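PDB 6CHJ: diacylglycerol O-acyltransferase, which is a wax ester synthase that probably also transfers the acyl group of acyl-CoA to diacylglycerol, giving triacylglycerol and free CoA. Local coordinates for residues His362-Gly366 / Met405-Ala409; Thr355-Ala359 / Trp371-Asn375; Glu158-Pro163 / Tyr389-Ala393; Glu321-Leu326 / Glu448-Asn452. All coordinates share one frame; numbering follows the deposited sequence.

Interactions 1 and 2 are neighbours, their centres 10 Å apart, and both rest on helix 345-365: the first at its C-terminal end, the second about two turns earlier. They touch through Arg407 and Gln372 and through Leu408 and Phe374. Interaction 4 joins two other helices of the C-terminal family region, with nearest atoms about 13 Å from interaction 2 and about 19 Å from interaction 1. Interaction 3 lies across the molecule, its centre 41 Å from that of interaction 1, and ties the two family regions together. The HHxxxDG motif of this family, where strand 127-135 ends and helix 141-150 begins, belongs to none of these segments.

Interaction 1 (His362-Gly366 / Met405-Ala409); sequences HLLTG and MDRLA
Arg407 NH1 donates to the carbonyl oxygen of Leu363 at 2.5 Å, a short and nearly straight bond (N-H...O 170°) made in the plane of the guanidinium. NE of the same arginine adds a weak bond to that oxygen, so Leu363 O, near the C-terminal end of helix 345-365, is gripped along one edge of the group. A positive charge suits this place, because the carbonyls of a last helical turn probably carry some negative potential. Over one guanidinium face, 3.3 Å above its centre, lies Gly366 N, itself bonded to His362 O. Gly366 has positive phi as the chain leaves the helix, and a CB here would run into Arg407 NH2. On the opposite face sits CB of Asp406, whose carboxylate turns elsewhere, to Ile235 N.

Arg407 is the third residue of a type II beta turn, Met405 to Leu408, in the connection between strand 393-401 of one large sheet and strand 410-417 of the other. In this two-domain, CoA-dependent acyltransferase fold the turn thus meets a helix end on the path from sheet to sheet.

Farther out, Arg407 CD lies over a face of the His362 ring, 3.9 Å from its centroid, in a CH-pi contact. With CG anti to the backbone N (chi1 -179°), His362 brings its ring to Arg407 CD, ring and guanidinium planes 50° apart, while ND1 bonds to Ala368 N. Leu363 supplies the apolar packing: its CD2 meets Leu408 CD1 at 3.8 Å, the two chains roughly perpendicular, and its CB takes Met405 CE at 3.9 Å.

Interaction 2 (Thr355-Ala359 / Trp371-Asn375); sequences TLAPA and WQTFN
The carbonyl oxygen of Trp371 is approached from two quarters: Ala359 CA reaches it with a CA-H...O contact of 3.4 Å, and Thr373 OG1 donates to it in a bond modelled at 2.4 Å, too short to be taken at face value and doubtful in its exact length. OG1 beside its own backbone N (chi1 -48°) is consistent with Thr373 folding back this way. A firmer bond braces the same loop: Gln372 NE2 donates to Phe374 O at 2.7 Å, nearly in line with the carbonyl.

Trp371 then lays one face of its indole against Pro358, whose CB stands 3.9 Å from the centroid of the five-membered ring, a CH-pi contact. Proline fits here, as it offers a stiff apolar ring at a kink in helix 345-365 where backbone bonding is interrupted. An alanine in place of Trp371 would remove the indole and would probably leave Pro358 CB and Ile211 of helix 200-212 without their aromatic cover.

Ala359 is small enough to let the loop come close; its CB faces Thr373 OG1 at 3.7 Å and lies 4.2 Å from Phe374 CE2. The Phe374 ring also reaches Leu356 CD2, with an edge-to-face partner in Phe292. No hydrogen bond joins 355-359 to 371-375, so apolar packing and C-H contacts hold them, while the polar bonds mainly set the shape of the loop.

Interaction 3 (Glu158-Pro163 / Tyr389-Ala393); sequences EHGMPP and YWNGA
An Asn-Gly type I' beta turn, Trp390 to Ala393, links the short edge strand 389-390 to strand 393-401 and presents the side chain of Asn391 to the backbone of Met161. Asn391 and Gly392 both have positive phi, which these two residue types tolerate well. The Asn391 amide meets Met161 at both its polar backbone atoms. The sounder bond is from ND2 to Met161 O at 3.2 Å, almost straight (169°); OD1 accepts from Met161 N, but the modelled 2.3 Å is implausibly short and its exact length doubtful. Asparagine suits the task since it carries an acceptor and a donor side by side. CG beside the backbone N (chi1 -58°) brings that amide up to the loop, and ND2 also sits 3.6 Å above one face of the Trp390 indole, toward its rim.

Trp390 makes the next bond itself. Its NE1 donates to Pro162 O at 2.9 Å, close to the ring plane, while CD1 packs on Met161 CB at 4.0 Å and CZ2 on Pro163 CA at 3.9 Å. Pro162, with no N-H to give, still offers its carbonyl. At the other end the His159 ring covers Asn391 O, which lies 3.4 Å above one face, and a CB on Gly392 would crowd that ring.

The loop after helix 141-150, in the catalytic family region, is thus joined to the C-terminal region. Tyr389 pairs its backbone with Ser153, and the indole of Trp390 is buried against Leu43 and Leu47 of helix 39-49, Phe29 of strand 22-30 and Leu130 of strand 127-135.

Interaction 4 (Glu321-Leu326 / Glu448-Asn452); sequences EAGERL and ELELN
Helix 322-338 begins against helix 437-453 near its C-terminal end, the short axes passing 9.7 Å apart at a crossing angle of -113°, with Ala322 and Leu449 nearest in CA position. Ala322 points its methyl at the partner, and that small side chain allows the close approach: its CB meets Leu449 CD2 at 3.6 Å. The same CD2 lies 3.5 Å from Ala322 O and 3.7 Å from Gly323 N, so the branch rests on backbone atoms of the first turn. Leu449 keeps CG beside its backbone N (chi1 -70°), and this carries both methyls to helix 322-338. The other, CD1, touches Leu326 CD2 at 4.1 Å, with the two leucines about at right angles.

These two helices belong to the C-terminal family region and share the apolar layer with helices 248-258 and 262-280. Leu449 also packs on Val254 and its carbonyl bonds to Tyr258 OH, while Leu326 lies on Ala268. An alanine at Leu449 would lose both methyl branches, and this would probably open a gap beside Ala322 CB and cost Leu326 CD2 its contact with this leucine.

Polar groups fringe the apolar centre. Glu321, at the N-cap position, brings OE2 to 3.0 Å from Asn452 ND2, but the angle is too poor for a hydrogen bond; carboxylate and amide planes stand 34° apart. Glu448 borders Ala322, its OE1 3.7 Å from Ala322 CB. Glu448 OE1 is also 5.2 Å from Arg325 NH2, too far for a salt bridge, though the opposite charges may attract weakly.

Interaction 1 (His362-Gly366 / Met405-Ala409)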
loop_
_atom_site.group_PDB
_atom_site.type_symbol
_atom_site.label_atom_id
_atom_site.label_comp_id
_atom_site.label_asym_id
_atom_site.label_seq_id
_atom_site.Cartn_x
_atom_site.Cartn_y
_atom_site.Cartn_z
ATOM N N HIS B 362 6.403 -17.086 21.858
ATOM C CA HIS B 362 7.345 -17.320 20.768
ATOM C C HIS B 362 7.028 -16.443 19.554
ATOM O O HIS B 362 7.948 -15.888 18.946
ATOM C CB HIS B 362 7.374 -18.780 20.347
ATOM C CG HIS B 362 8.353 -19.041 19.244
ATOM N ND1 HIS B 362 9.652 -18.575 19.287
ATOM C CD2 HIS B 362 8.217 -19.677 18.054
ATOM C CE1 HIS B 362 10.280 -18.930 18.180
ATOM N NE2 HIS B 362 9.432 -19.601 17.415
ATOM N N LEU B 363 5.741 -16.350 19.167
ATOM C CA LEU B 363 5.326 -15.460 18.075
ATOM C C LEU B 363 5.824 -14.035 18.295
ATOM O O LEU B 363 6.443 -13.439 17.405
ATOM C CB LEU B 363 3.801 -15.464 17.935
ATOM C CG LEU B 363 3.358 -16.827 17.409
ATOM C CD1 LEU B 363 1.874 -17.052 17.569
ATOM C CD2 LEU B 363 3.785 -16.962 15.953
ATOM N N LEU B 364 5.605 -13.504 19.509
ATOM C CA LEU B 364 5.953 -12.123 19.816
ATOM C C LEU B 364 7.459 -11.894 19.817
ATOM O O LEU B 364 7.925 -10.795 19.481
ATOM C CB LEU B 364 5.368 -11.733 21.177
ATOM C CG LEU B 364 3.891 -11.323 21.184
ATOM C CD1 LEU B 364 3.352 -11.289 22.611
ATOM C CD2 LEU B 364 3.691 -9.965 20.486
ATOM N N THR B 365 8.238 -12.895 20.220
ATOM C CA THR B 365 9.646 -12.633 20.489
ATOM C C THR B 365 10.619 -13.406 19.620
ATOM O O THR B 365 11.736 -12.918 19.405
ATOM C CB THR B 365 9.985 -12.906 21.964
ATOM O OG1 THR B 365 10.075 -14.322 22.196
ATOM C CG2 THR B 365 8.948 -12.251 22.905
ATOM N N GLY B 366 10.233 -14.575 19.095
ATOM C CA GLY B 366 11.188 -15.409 18.392
ATOM C C GLY B 366 12.283 -15.973 19.277
ATOM O O GLY B 366 13.309 -16.421 18.759
ATOM N N MET B 405 1.976 -13.435 9.923
ATOM C CA MET B 405 2.749 -12.887 11.028
ATOM C C MET B 405 4.183 -13.385 10.916
ATOM O O MET B 405 4.445 -14.425 10.298
ATOM C CB MET B 405 2.206 -13.352 12.387
ATOM C CG MET B 405 1.096 -12.530 12.945
ATOM S SD MET B 405 0.765 -13.109 14.605
ATOM C CE MET B 405 2.407 -12.889 15.346
ATOM N N ASP B 406 5.108 -12.641 11.549
ATOM C CA ASP B 406 6.412 -13.191 11.907
ATOM C C ASP B 406 6.226 -14.576 12.520
ATOM O O ASP B 406 5.469 -14.736 13.481
ATOM C CB ASP B 406 7.117 -12.286 12.930
ATOM C CG ASP B 406 7.944 -11.163 12.299
ATOM O OD1 ASP B 406 8.179 -11.146 11.072
ATOM O OD2 ASP B 406 8.375 -10.282 13.064
ATOM N N ARG B 407 6.911 -15.571 11.952
ATOM C CA ARG B 407 6.893 -16.982 12.355
ATOM C C ARG B 407 5.564 -17.685 12.067
ATOM O O ARG B 407 5.370 -18.830 12.510
ATOM C CB ARG B 407 7.298 -17.173 13.833
ATOM C CG ARG B 407 8.822 -16.997 14.059
ATOM C CD ARG B 407 9.215 -16.577 15.499
ATOM N NE ARG B 407 8.672 -15.288 15.965
ATOM C CZ ARG B 407 9.290 -14.108 15.866
ATOM N NH1 ARG B 407 8.718 -13.023 16.360
ATOM N NH2 ARG B 407 10.474 -14.009 15.282
ATOM N N LEU B 408 4.639 -17.041 11.310
ATOM C CA LEU B 408 3.516 -17.713 10.628
ATOM C C LEU B 408 3.440 -17.143 9.201
ATOM O O LEU B 408 2.535 -16.387 8.848
ATOM C CB LEU B 408 2.183 -17.532 11.366
ATOM C CG LEU B 408 2.068 -18.212 12.727
ATOM C CD1 LEU B 408 0.888 -17.663 13.553
ATOM C CD2 LEU B 408 1.961 -19.732 12.537
ATOM N N ALA B 409 4.391 -17.539 8.347
ATOM C CA ALA B 409 4.442 -16.988 6.995
ATOM C C ALA B 409 3.181 -17.300 6.194
ATOM O O ALA B 409 2.804 -16.511 5.317
ATOM C CB ALA B 409 5.677 -17.501 6.258
#

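Interaction 2 (Thr355-Ala359 / Trp371-Asn375)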
loop_
_atom_site.group_PDB
_atom_site.type_symbol
_atom_site.label_atom_id
_atom_site.label_comp_id
_atom_site.label_asym_id
_atom_site.label_seq_id
_atom_site.Cartn_x
_atom_site.Cartn_y
_atom_site.Cartn_z
ATOM N N THR B 355 -2.885 -23.232 27.164
ATOM C CA THR B 355 -2.137 -24.049 26.211
ATOM C C THR B 355 -1.317 -23.182 25.256
ATOM O O THR B 355 -0.179 -23.527 24.917
ATOM C CB THR B 355 -3.106 -24.948 25.430
ATOM O OG1 THR B 355 -3.746 -25.861 26.327
ATOM C CG2 THR B 355 -2.386 -25.755 24.362
ATOM N N LEU B 356 -1.865 -22.037 24.834
ATOM C CA LEU B 356 -1.278 -21.235 23.764
ATOM C C LEU B 356 -0.355 -20.127 24.257
ATOM O O LEU B 356 0.331 -19.512 23.430
ATOM C CB LEU B 356 -2.380 -20.613 22.909
ATOM C CG LEU B 356 -3.298 -21.639 22.247
ATOM C CD1 LEU B 356 -4.419 -20.964 21.489
ATOM C CD2 LEU B 356 -2.496 -22.529 21.331
ATOM N N ALA B 357 -0.325 -19.853 25.563
ATOM C CA ALA B 357 0.563 -18.818 26.090
ATOM C C ALA B 357 2.022 -19.005 25.697
ATOM O O ALA B 357 2.680 -17.993 25.401
ATOM C CB ALA B 357 0.441 -18.737 27.622
ATOM N N PRO B 358 2.601 -20.210 25.711
ATOM C CA PRO B 358 3.977 -20.339 25.196
ATOM C C PRO B 358 4.084 -20.016 23.717
ATOM O O PRO B 358 5.074 -19.408 23.297
ATOM C CB PRO B 358 4.330 -21.806 25.480
ATOM C CG PRO B 358 3.355 -22.241 26.531
ATOM C CD PRO B 358 2.108 -21.490 26.265
ATOM N N ALA B 359 3.099 -20.418 22.910
ATOM C CA ALA B 359 3.136 -20.062 21.496
ATOM C C ALA B 359 3.065 -18.548 21.314
ATOM O O ALA B 359 3.767 -17.985 20.461
ATOM C CB ALA B 359 2.001 -20.760 20.740
ATOM N N TRP B 371 8.691 -23.710 21.518
ATOM C CA TRP B 371 7.305 -23.419 21.880
ATOM C C TRP B 371 6.429 -23.086 20.666
ATOM O O TRP B 371 5.279 -22.682 20.853
ATOM C CB TRP B 371 7.236 -22.266 22.915
ATOM C CG TRP B 371 7.715 -22.646 24.325
ATOM C CD1 TRP B 371 7.976 -23.911 24.787
ATOM C CD2 TRP B 371 7.999 -21.756 25.431
ATOM N NE1 TRP B 371 8.407 -23.860 26.086
ATOM C CE2 TRP B 371 8.433 -22.557 26.511
ATOM C CE3 TRP B 371 7.932 -20.369 25.608
ATOM C CZ2 TRP B 371 8.794 -22.017 27.754
ATOM C CZ3 TRP B 371 8.295 -19.835 26.853
ATOM C CH2 TRP B 371 8.715 -20.662 27.903
ATOM N N GLN B 372 6.946 -23.250 19.437
ATOM C CA GLN B 372 6.195 -22.856 18.243
ATOM C C GLN B 372 4.770 -23.417 18.251
ATOM O O GLN B 372 3.820 -22.700 17.918
ATOM C CB GLN B 372 6.948 -23.294 16.979
ATOM C CG GLN B 372 6.165 -23.123 15.666
ATOM C CD GLN B 372 6.135 -21.689 15.170
ATOM O OE1 GLN B 372 7.165 -21.012 15.132
ATOM N NE2 GLN B 372 4.943 -21.212 14.804
ATOM N N THR B 373 4.610 -24.699 18.619
ATOM C CA THR B 373 3.324 -25.343 18.907
ATOM C C THR B 373 2.455 -25.585 17.668
ATOM O O THR B 373 1.682 -26.549 17.618
ATOM C CB THR B 373 2.538 -24.518 19.941
ATOM O OG1 THR B 373 3.394 -24.173 21.036
ATOM C CG2 THR B 373 1.335 -25.288 20.462
ATOM N N PHE B 374 2.521 -24.708 16.675
ATOM C CA PHE B 374 1.842 -25.016 15.434
ATOM C C PHE B 374 2.561 -24.308 14.304
ATOM O O PHE B 374 3.141 -23.237 14.486
ATOM C CB PHE B 374 0.341 -24.662 15.464
ATOM C CG PHE B 374 0.043 -23.226 15.807
ATOM C CD1 PHE B 374 -0.059 -22.270 14.806
ATOM C CD2 PHE B 374 -0.190 -22.842 17.130
ATOM C CE1 PHE B 374 -0.354 -20.939 15.114
ATOM C CE2 PHE B 374 -0.491 -21.518 17.452
ATOM C CZ PHE B 374 -0.573 -20.560 16.439
ATOM N N ASN B 375 2.535 -24.935 13.135
ATOM C CA ASN B 375 3.272 -24.398 12.009
ATOM C C ASN B 375 2.413 -23.536 11.107
ATOM O O ASN B 375 2.965 -22.723 10.360
ATOM C CB ASN B 375 3.898 -25.539 11.207
ATOM C CG ASN B 375 4.761 -26.456 12.075
ATOM O OD1 ASN B 375 4.260 -27.412 12.670
ATOM N ND2 ASN B 375 6.054 -26.167 12.142
#

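Interaction 3 (Glu158-Pro163 / Tyr389-Ala393)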
loop_
_atom_site.group_PDB
_atom_site.type_symbol
_atom_site.label_atom_id
_atom_site.label_comp_id
_atom_site.label_asym_id
_atom_site.label_seq_id
_atom_site.Cartn_x
_atom_site.Cartn_y
_atom_site.Cartn_z
ATOM N N GLU B 158 -33.698 -8.973 -8.625
ATOM C CA GLU B 158 -33.709 -7.769 -7.801
ATOM C C GLU B 158 -32.552 -6.842 -8.157
ATOM O O GLU B 158 -31.454 -7.303 -8.490
ATOM C CB GLU B 158 -33.625 -8.147 -6.323
ATOM C CG GLU B 158 -33.485 -6.950 -5.404
ATOM C CD GLU B 158 -33.205 -7.347 -3.984
ATOM O OE1 GLU B 158 -33.103 -8.566 -3.726
ATOM O OE2 GLU B 158 -33.096 -6.445 -3.123
ATOM N N HIS B 159 -32.793 -5.529 -8.076
ATOM C CA HIS B 159 -31.763 -4.542 -8.371
ATOM C C HIS B 159 -31.769 -3.455 -7.294
ATOM O O HIS B 159 -32.520 -3.524 -6.303
ATOM C CB HIS B 159 -31.944 -3.981 -9.783
ATOM C CG HIS B 159 -31.439 -4.896 -10.862
ATOM N ND1 HIS B 159 -31.883 -6.195 -11.011
ATOM C CD2 HIS B 159 -30.517 -4.704 -11.837
ATOM C CE1 HIS B 159 -31.257 -6.761 -12.031
ATOM N NE2 HIS B 159 -30.425 -5.876 -12.551
ATOM N N GLY B 160 -30.878 -2.478 -7.471
ATOM C CA GLY B 160 -30.722 -1.383 -6.517
ATOM C C GLY B 160 -30.265 -1.799 -5.131
ATOM O O GLY B 160 -30.761 -1.249 -4.131
ATOM N N MET B 161 -29.331 -2.810 -5.042
ATOM C CA MET B 161 -28.821 -3.259 -3.749
ATOM C C MET B 161 -27.627 -2.414 -3.307
ATOM O O MET B 161 -26.789 -2.039 -4.136
ATOM C CB MET B 161 -28.387 -4.715 -3.813
ATOM C CG MET B 161 -29.464 -5.730 -3.444
ATOM S SD MET B 161 -29.080 -7.314 -4.223
ATOM C CE MET B 161 -29.970 -7.124 -5.749
ATOM N N PRO B 162 -27.526 -2.150 -2.007
ATOM C CA PRO B 162 -26.474 -1.258 -1.498
ATOM C C PRO B 162 -25.093 -1.882 -1.612
ATOM O O PRO B 162 -24.952 -3.082 -1.902
ATOM C CB PRO B 162 -26.857 -1.060 -0.018
ATOM C CG PRO B 162 -28.238 -1.582 0.120
ATOM C CD PRO B 162 -28.419 -2.619 -0.936
ATOM N N PRO B 163 -24.047 -1.083 -1.399
ATOM C CA PRO B 163 -22.704 -1.623 -1.174
ATOM C C PRO B 163 -22.427 -1.865 0.311
ATOM O O PRO B 163 -23.159 -1.409 1.195
ATOM C CB PRO B 163 -21.802 -0.513 -1.732
ATOM C CG PRO B 163 -22.596 0.752 -1.488
ATOM C CD PRO B 163 -24.032 0.365 -1.691
ATOM N N TYR B 389 -26.388 -13.234 -5.688
ATOM C CA TYR B 389 -26.290 -12.222 -6.730
ATOM C C TYR B 389 -26.165 -10.860 -6.072
ATOM O O TYR B 389 -26.737 -10.623 -5.002
ATOM C CB TYR B 389 -27.513 -12.236 -7.685
ATOM C CG TYR B 389 -27.843 -13.609 -8.239
ATOM C CD1 TYR B 389 -28.526 -14.547 -7.463
ATOM C CD2 TYR B 389 -27.452 -13.981 -9.523
ATOM C CE1 TYR B 389 -28.809 -15.804 -7.941
ATOM C CE2 TYR B 389 -27.743 -15.247 -10.015
ATOM C CZ TYR B 389 -28.417 -16.151 -9.212
ATOM O OH TYR B 389 -28.712 -17.408 -9.671
ATOM N N TRP B 390 -25.382 -9.986 -6.703
ATOM C CA TRP B 390 -25.377 -8.554 -6.414
ATOM C C TRP B 390 -26.002 -7.888 -7.626
ATOM O O TRP B 390 -25.445 -7.968 -8.727
ATOM C CB TRP B 390 -23.968 -8.017 -6.163
ATOM C CG TRP B 390 -23.922 -6.678 -5.427
ATOM C CD1 TRP B 390 -24.795 -6.230 -4.460
ATOM C CD2 TRP B 390 -22.937 -5.640 -5.583
ATOM N NE1 TRP B 390 -24.411 -4.978 -4.017
ATOM C CE2 TRP B 390 -23.279 -4.596 -4.692
ATOM C CE3 TRP B 390 -21.798 -5.494 -6.389
ATOM C CZ2 TRP B 390 -22.526 -3.425 -4.592
ATOM C CZ3 TRP B 390 -21.053 -4.328 -6.291
ATOM C CH2 TRP B 390 -21.423 -3.308 -5.400
ATOM N N ASN B 391 -27.163 -7.263 -7.416
ATOM C CA ASN B 391 -27.949 -6.612 -8.471
ATOM C C ASN B 391 -27.867 -7.384 -9.787
ATOM O O ASN B 391 -27.535 -6.841 -10.845
ATOM C CB ASN B 391 -27.516 -5.160 -8.623
ATOM C CG ASN B 391 -27.661 -4.386 -7.323
ATOM O OD1 ASN B 391 -28.765 -4.227 -6.818
ATOM N ND2 ASN B 391 -26.539 -3.947 -6.749
ATOM N N GLY B 392 -28.150 -8.692 -9.694
ATOM C CA GLY B 392 -28.135 -9.586 -10.834
ATOM C C GLY B 392 -26.768 -10.051 -11.290
ATOM O O GLY B 392 -26.683 -10.805 -12.265
ATOM N N ALA B 393 -25.692 -9.625 -10.636
ATOM C CA ALA B 393 -24.373 -10.175 -10.914
ATOM C C ALA B 393 -24.185 -11.398 -10.023
ATOM O O ALA B 393 -24.228 -11.290 -8.793
ATOM C CB ALA B 393 -23.274 -9.139 -10.677
#

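Interaction 4 (Glu321-Leu326 / Glu448-Asn452)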
loop_
_atom_site.group_PDB
_atom_site.type_symbol
_atom_site.label_atom_id
_atom_site.label_comp_id
_atom_site.label_asym_id
_atom_site.label_seq_id
_atom_site.Cartn_x
_atom_site.Cartn_y
_atom_site.Cartn_z
ATOM N N GLU B 321 1.540 -42.358 1.771
ATOM C CA GLU B 321 0.305 -42.677 1.071
ATOM C C GLU B 321 -0.819 -41.743 1.513
ATOM O O GLU B 321 -0.911 -41.341 2.680
ATOM C CB GLU B 321 -0.103 -44.140 1.289
ATOM C CG GLU B 321 -0.995 -44.668 0.162
ATOM C CD GLU B 321 -2.152 -45.509 0.678
ATOM O OE1 GLU B 321 -2.162 -45.828 1.895
ATOM O OE2 GLU B 321 -3.055 -45.845 -0.129
ATOM N N ALA B 322 -1.684 -41.408 0.556
ATOM C CA ALA B 322 -2.716 -40.408 0.797
ATOM C C ALA B 322 -3.824 -40.951 1.697
ATOM O O ALA B 322 -4.291 -40.253 2.607
ATOM C CB ALA B 322 -3.269 -39.919 -0.543
ATOM N N GLY B 323 -4.272 -42.186 1.454
ATOM C CA GLY B 323 -5.313 -42.761 2.297
ATOM C C GLY B 323 -4.870 -42.926 3.741
ATOM O O GLY B 323 -5.642 -42.698 4.671
ATOM N N GLU B 324 -3.617 -43.310 3.944
ATOM C CA GLU B 324 -3.073 -43.377 5.292
ATOM C C GLU B 324 -3.100 -42.000 5.965
ATOM O O GLU B 324 -3.551 -41.860 7.114
ATOM C CB GLU B 324 -1.652 -43.933 5.222
ATOM C CG GLU B 324 -1.123 -44.459 6.527
ATOM C CD GLU B 324 0.360 -44.730 6.460
ATOM O OE1 GLU B 324 1.020 -44.698 7.528
ATOM O OE2 GLU B 324 0.864 -44.959 5.335
ATOM N N ARG B 325 -2.652 -40.964 5.237
ATOM C CA ARG B 325 -2.596 -39.618 5.806
ATOM C C ARG B 325 -3.988 -39.078 6.121
ATOM O O ARG B 325 -4.211 -38.530 7.209
ATOM C CB ARG B 325 -1.853 -38.670 4.870
ATOM C CG ARG B 325 -1.220 -37.501 5.620
ATOM C CD ARG B 325 -0.490 -36.535 4.704
ATOM N NE ARG B 325 0.350 -37.250 3.753
ATOM C CZ ARG B 325 0.107 -37.319 2.448
ATOM N NH1 ARG B 325 -0.960 -36.715 1.931
ATOM N NH2 ARG B 325 0.931 -37.996 1.666
ATOM N N LEU B 326 -4.943 -39.249 5.206
ATOM C CA LEU B 326 -6.302 -38.811 5.503
ATOM C C LEU B 326 -6.818 -39.433 6.804
ATOM O O LEU B 326 -7.342 -38.724 7.670
ATOM C CB LEU B 326 -7.220 -39.141 4.333
ATOM C CG LEU B 326 -8.716 -39.083 4.616
ATOM C CD1 LEU B 326 -9.163 -37.658 4.899
ATOM C CD2 LEU B 326 -9.493 -39.688 3.423
ATOM N N GLU B 448 -5.134 -37.765 -5.730
ATOM C CA GLU B 448 -4.446 -38.960 -5.244
ATOM C C GLU B 448 -5.390 -39.823 -4.419
ATOM O O GLU B 448 -5.413 -41.053 -4.562
ATOM C CB GLU B 448 -3.229 -38.570 -4.407
ATOM C CG GLU B 448 -1.951 -38.342 -5.191
ATOM C CD GLU B 448 -0.724 -38.440 -4.309
ATOM O OE1 GLU B 448 -0.881 -38.886 -3.153
ATOM O OE2 GLU B 448 0.391 -38.094 -4.764
ATOM N N LEU B 449 -6.160 -39.194 -3.526
ATOM C CA LEU B 449 -7.225 -39.907 -2.829
ATOM C C LEU B 449 -8.233 -40.485 -3.817
ATOM O O LEU B 449 -8.732 -41.598 -3.626
ATOM C CB LEU B 449 -7.928 -38.979 -1.835
ATOM C CG LEU B 449 -7.156 -38.547 -0.591
ATOM C CD1 LEU B 449 -7.973 -37.525 0.244
ATOM C CD2 LEU B 449 -6.808 -39.769 0.223
ATOM N N GLU B 450 -8.549 -39.747 -4.883
ATOM C CA GLU B 450 -9.543 -40.260 -5.820
ATOM C C GLU B 450 -9.025 -41.482 -6.580
ATOM O O GLU B 450 -9.751 -42.466 -6.742
ATOM C CB GLU B 450 -9.963 -39.173 -6.787
ATOM C CG GLU B 450 -11.033 -38.237 -6.282
ATOM C CD GLU B 450 -11.122 -37.062 -7.218
ATOM O OE1 GLU B 450 -10.051 -36.707 -7.762
ATOM O OE2 GLU B 450 -12.233 -36.534 -7.445
ATOM N N LEU B 451 -7.777 -41.432 -7.065
ATOM C CA LEU B 451 -7.181 -42.600 -7.710
ATOM C C LEU B 451 -7.154 -43.787 -6.759
ATOM O O LEU B 451 -7.665 -44.864 -7.082
ATOM C CB LEU B 451 -5.761 -42.291 -8.184
ATOM C CG LEU B 451 -5.499 -41.251 -9.270
ATOM C CD1 LEU B 451 -4.086 -40.691 -9.130
ATOM C CD2 LEU B 451 -5.714 -41.848 -10.652
ATOM N N ASN B 452 -6.581 -43.590 -5.565
ATOM C CA ASN B 452 -6.407 -44.665 -4.591
ATOM C C ASN B 452 -7.691 -45.436 -4.333
ATOM O O ASN B 452 -7.641 -46.618 -3.964
ATOM C CB ASN B 452 -5.890 -44.094 -3.269
ATOM C CG ASN B 452 -4.380 -43.945 -3.250
ATOM O OD1 ASN B 452 -3.725 -44.061 -4.289
ATOM N ND2 ASN B 452 -3.817 -43.681 -2.062
#